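Local coordinates for Serine/threonine-protein kinase Tel1 (PDB 6SKY), which is a serine/threonine kinase that transfers phosphate from ATP to proteins and probably acts as a sensor of DNA damage at double-strand breaks, at residues 2691-2694 and 2695-2699; 2722-2725 and 2726-2730. One frame throughout, in Å; residues are numbered along the deposited sequence.

Overall arrangement
Both contacts are local and lie in series along the kinase domain, so they neither nest nor cross. Interaction 1 comes first, at the C-terminal end of helix 2688-2697. The chain then runs through helix 2703-2714, which packs against that end. Interaction 2 follows at residues 2722-2730, where the short helix 2722-2726 gives way to the loop before helix 2732-2755. Neither contact closes a long loop. The centres of interaction 1 and interaction 2 are about 31 Å apart. The nearest atoms of interaction 1 and interaction 2 are about 15 Å apart. Interaction 1 joins its helix to helix 2703-2714 and to Y2943 near the C terminus; interaction 2 packs on helices 1884-1898, 2670-2681 and 2732-2755.

Interaction 1. Residues 2691-2694 and 2695-2699; sequences CRKE and IANAQ
Residues 2691-2697 form the last turns of helix 2688-2697, an alpha-helical element of the PI3/PI4-kinase-type domain. Three successive i to i+4 backbone bonds join residues 2691-2693 to residues 2695-2697. I2695 N donates to C2691 O at 3.0 Å. A2696 N donates to R2692 O at 2.9 Å, and N2697 N to K2693 O, also at 2.9 Å. The N-H to acceptor angles are 145 to 151°, as expected for ordinary helix bonds.

Side chains add little between the segments. A2696 CB sits 3.4 Å from R2692 O. The branched I2695 side chain lies beside the C2691 carbonyl, with I2695 CB at 3.5 Å from C2691 O. Its CG1 stands anti to its own carbonyl carbon (chi1 -83°), which keeps that branch beside the same oxygen. Outward, I2695 packs on Y2710 and on Y2943 near the C terminus, while C2691 and E2694 touch V2713 of helix 2703-2714. This side of the helix packs against helix 2703-2714, with C2691 buried. K2693, R2692 and N2697 are exposed. The R2692 side chain comes to about 7 Å from the bound ATP analogue. On the exposed side, the extended K2693 chain passes across the N2697 amide, with K2693 CG 3.8 Å from N2697 ND2.

Interaction 2. Residues 2722-2725 and 2726-2730; sequences RYFF and MEYFP
F2729 N donates to F2725 O at 3.1 Å, with an N-H to acceptor angle of 139° and the donor well above the carbonyl plane. Here the short helix 2722-2726 runs out into the loop before helix 2732-2755. Two weaker backbone bonds precede it. E2727 N donates to Y2723 O at 3.0 Å, a weak, bent bond. Y2728 N makes another weak bond, to F2724 O.

Aromatic side chains fill out the turn. Y2728 brings the CD2 side of its ring over one face of F2724, offset toward the rim. Their planes make 38°, and F2724 CE1 comes 3.6 Å from Y2728 CE2. The edge of the Y2728 ring also meets the backbone, with Y2728 CD2 3.1 Å from F2724 O. F2724 CG lies opposite its backbone N about the CA-CB bond (chi1 177°), which brings the ring to Y2728. Placing an alanine at F2724 would probably open a gap beside Y2728 CD2 and CE2 and leave Y2673 without this edge-to-face partner. F2725 and F2729 run side by side, F2725 CD1 lying 3.8 Å from F2729 CE2. On another side, M2726 SD makes an oblique Met-aromatic contact with Y2723, 4.2 Å from Y2723 CD2.

Polar ends find partners in the surrounding fold. R2722 bonds to P2719 O and Y2682 and forms a salt bridge with D2806, while E2727 OE1 bonds to Y2681 OH. M2726 reaches L1893 of helix 1884-1898. The chemistry is thus divided: apolar rings and the M2726 sulfur pack within the turn, while the charged ends of R2722 and E2727 are held by partners beyond it.

Interaction 1. Residues 2691-2694 and 2695-2699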
# COMPACT_ATOMS: atom_id res chain seq x y z
N CYS A 2691 47.27 -11.45 -15.04
CA CYS A 2691 45.83 -11.59 -15.23
C CYS A 2691 45.34 -10.71 -16.38
O CYS A 2691 44.54 -11.15 -17.21
CB CYS A 2691 45.09 -11.23 -13.95
SG CYS A 2691 45.38 -12.33 -12.56
N ARG A 2692 45.83 -9.47 -16.45
CA ARG A 2692 45.41 -8.59 -17.53
C ARG A 2692 45.82 -9.14 -18.88
O ARG A 2692 45.04 -9.10 -19.83
CB ARG A 2692 45.99 -7.19 -17.33
CG ARG A 2692 45.79 -6.31 -18.53
CD ARG A 2692 45.97 -4.85 -18.23
NE ARG A 2692 45.60 -4.04 -19.38
CZ ARG A 2692 45.47 -2.72 -19.37
NH1 ARG A 2692 45.68 -2.04 -18.26
NH2 ARG A 2692 45.12 -2.09 -20.48
N LYS A 2693 47.03 -9.67 -18.99
CA LYS A 2693 47.50 -10.19 -20.26
C LYS A 2693 46.76 -11.46 -20.65
O LYS A 2693 46.41 -11.64 -21.83
CB LYS A 2693 49.00 -10.45 -20.19
CG LYS A 2693 49.59 -11.00 -21.46
CD LYS A 2693 51.08 -11.20 -21.28
CE LYS A 2693 51.72 -11.80 -22.52
NZ LYS A 2693 53.18 -12.01 -22.31
N GLU A 2694 46.50 -12.35 -19.70
CA GLU A 2694 45.74 -13.55 -20.01
C GLU A 2694 44.33 -13.22 -20.44
O GLU A 2694 43.75 -13.91 -21.29
CB GLU A 2694 45.73 -14.50 -18.82
CG GLU A 2694 46.74 -15.62 -18.96
CD GLU A 2694 46.96 -16.38 -17.68
OE1 GLU A 2694 45.99 -16.98 -17.16
OE2 GLU A 2694 48.11 -16.39 -17.19
N ILE A 2695 43.74 -12.17 -19.88
CA ILE A 2695 42.40 -11.80 -20.31
C ILE A 2695 42.43 -11.10 -21.67
O ILE A 2695 41.52 -11.29 -22.48
CB ILE A 2695 41.72 -10.96 -19.23
CG1 ILE A 2695 41.12 -11.88 -18.18
CG2 ILE A 2695 40.65 -10.07 -19.81
CD1 ILE A 2695 40.39 -11.15 -17.11
N ALA A 2696 43.48 -10.33 -21.96
CA ALA A 2696 43.55 -9.61 -23.22
C ALA A 2696 43.87 -10.54 -24.39
O ALA A 2696 43.47 -10.26 -25.52
CB ALA A 2696 44.57 -8.49 -23.15
N ASN A 2697 44.61 -11.62 -24.14
CA ASN A 2697 44.92 -12.53 -25.24
C ASN A 2697 43.68 -13.23 -25.75
O ASN A 2697 43.57 -13.51 -26.95
CB ASN A 2697 45.97 -13.55 -24.81
CG ASN A 2697 47.35 -12.95 -24.73
OD1 ASN A 2697 47.65 -11.97 -25.40
ND2 ASN A 2697 48.20 -13.55 -23.90
N ALA A 2698 42.74 -13.56 -24.87
CA ALA A 2698 41.51 -14.21 -25.30
C ALA A 2698 40.40 -13.21 -25.57
O ALA A 2698 39.27 -13.40 -25.14
CB ALA A 2698 41.07 -15.23 -24.26
N GLN A 2699 40.70 -12.16 -26.32
CA GLN A 2699 39.71 -11.13 -26.59
C GLN A 2699 39.05 -11.30 -27.95
O GLN A 2699 37.93 -10.82 -28.15
CB GLN A 2699 40.36 -9.75 -26.51
CG GLN A 2699 39.42 -8.59 -26.76
CD GLN A 2699 40.07 -7.26 -26.48
OE1 GLN A 2699 40.86 -7.12 -25.56
NE2 GLN A 2699 39.72 -6.26 -27.28

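Interaction 2. Residues 2722-2725 and 2726-2730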
# COMPACT_ATOMS: atom_id res chain seq x y z
N ARG A 2722 39.34 -6.23 1.97
CA ARG A 2722 39.00 -6.18 3.38
C ARG A 2722 40.17 -5.73 4.24
O ARG A 2722 39.96 -5.33 5.39
CB ARG A 2722 38.53 -7.54 3.85
CG ARG A 2722 39.61 -8.54 3.97
CD ARG A 2722 39.03 -9.91 4.14
NE ARG A 2722 40.06 -10.94 4.09
CZ ARG A 2722 40.53 -11.46 2.97
NH1 ARG A 2722 41.46 -12.40 3.03
NH2 ARG A 2722 40.09 -11.04 1.81
N TYR A 2723 41.38 -5.77 3.72
CA TYR A 2723 42.53 -5.30 4.48
C TYR A 2723 42.70 -3.80 4.43
O TYR A 2723 43.35 -3.25 5.31
CB TYR A 2723 43.79 -5.97 3.98
CG TYR A 2723 43.84 -7.43 4.32
CD1 TYR A 2723 43.67 -8.39 3.35
CD2 TYR A 2723 44.04 -7.84 5.62
CE1 TYR A 2723 43.71 -9.71 3.66
CE2 TYR A 2723 44.08 -9.16 5.93
CZ TYR A 2723 43.91 -10.09 4.95
OH TYR A 2723 43.95 -11.42 5.27
N PHE A 2724 42.14 -3.12 3.43
CA PHE A 2724 42.27 -1.67 3.39
C PHE A 2724 41.84 -1.06 4.70
O PHE A 2724 42.44 -0.09 5.17
CB PHE A 2724 41.45 -1.08 2.24
CG PHE A 2724 41.48 0.41 2.17
CD1 PHE A 2724 42.49 1.06 1.50
CD2 PHE A 2724 40.51 1.17 2.78
CE1 PHE A 2724 42.53 2.41 1.45
CE2 PHE A 2724 40.55 2.53 2.73
CZ PHE A 2724 41.56 3.15 2.06
N PHE A 2725 40.82 -1.62 5.32
CA PHE A 2725 40.29 -1.09 6.56
C PHE A 2725 41.02 -1.61 7.77
O PHE A 2725 41.07 -0.93 8.79
CB PHE A 2725 38.80 -1.41 6.66
CG PHE A 2725 38.00 -0.86 5.53
CD1 PHE A 2725 37.60 0.45 5.55
CD2 PHE A 2725 37.71 -1.62 4.44
CE1 PHE A 2725 36.90 0.97 4.51
CE2 PHE A 2725 37.01 -1.10 3.40
CZ PHE A 2725 36.61 0.20 3.44
N MET A 2726 41.61 -2.79 7.68
CA MET A 2726 42.33 -3.33 8.82
C MET A 2726 43.71 -2.73 8.97
O MET A 2726 44.33 -2.90 10.02
CB MET A 2726 42.43 -4.84 8.71
CG MET A 2726 41.19 -5.56 9.11
SD MET A 2726 41.23 -7.30 8.66
CE MET A 2726 39.56 -7.78 9.06
N GLU A 2727 44.21 -2.03 7.96
CA GLU A 2727 45.53 -1.45 8.03
C GLU A 2727 45.53 0.06 7.97
O GLU A 2727 46.59 0.67 8.04
CB GLU A 2727 46.42 -2.02 6.93
CG GLU A 2727 46.23 -1.39 5.59
CD GLU A 2727 47.03 -2.09 4.53
OE1 GLU A 2727 46.98 -3.33 4.47
OE2 GLU A 2727 47.71 -1.40 3.75
N TYR A 2728 44.37 0.68 7.83
CA TYR A 2728 44.25 2.12 8.02
C TYR A 2728 43.45 2.48 9.25
O TYR A 2728 43.56 3.61 9.73
CB TYR A 2728 43.62 2.78 6.80
CG TYR A 2728 44.56 2.95 5.64
CD1 TYR A 2728 45.41 4.03 5.57
CD2 TYR A 2728 44.61 2.02 4.63
CE1 TYR A 2728 46.27 4.19 4.52
CE2 TYR A 2728 45.48 2.16 3.58
CZ TYR A 2728 46.30 3.25 3.53
OH TYR A 2728 47.17 3.39 2.48
N PHE A 2729 42.66 1.55 9.78
CA PHE A 2729 41.85 1.78 10.98
C PHE A 2729 41.93 0.54 11.85
O PHE A 2729 41.14 -0.39 11.71
CB PHE A 2729 40.40 2.10 10.61
CG PHE A 2729 40.25 2.97 9.41
CD1 PHE A 2729 40.45 4.33 9.49
CD2 PHE A 2729 39.90 2.43 8.19
CE1 PHE A 2729 40.31 5.12 8.37
CE2 PHE A 2729 39.76 3.23 7.08
CZ PHE A 2729 39.97 4.56 7.17
N PRO A 2730 42.90 0.49 12.78
CA PRO A 2730 43.02 -0.68 13.65
C PRO A 2730 42.10 -0.66 14.87
O PRO A 2730 41.96 -1.70 15.52
CB PRO A 2730 44.49 -0.65 14.07
CG PRO A 2730 45.14 0.35 13.18
CD PRO A 2730 44.09 1.33 12.86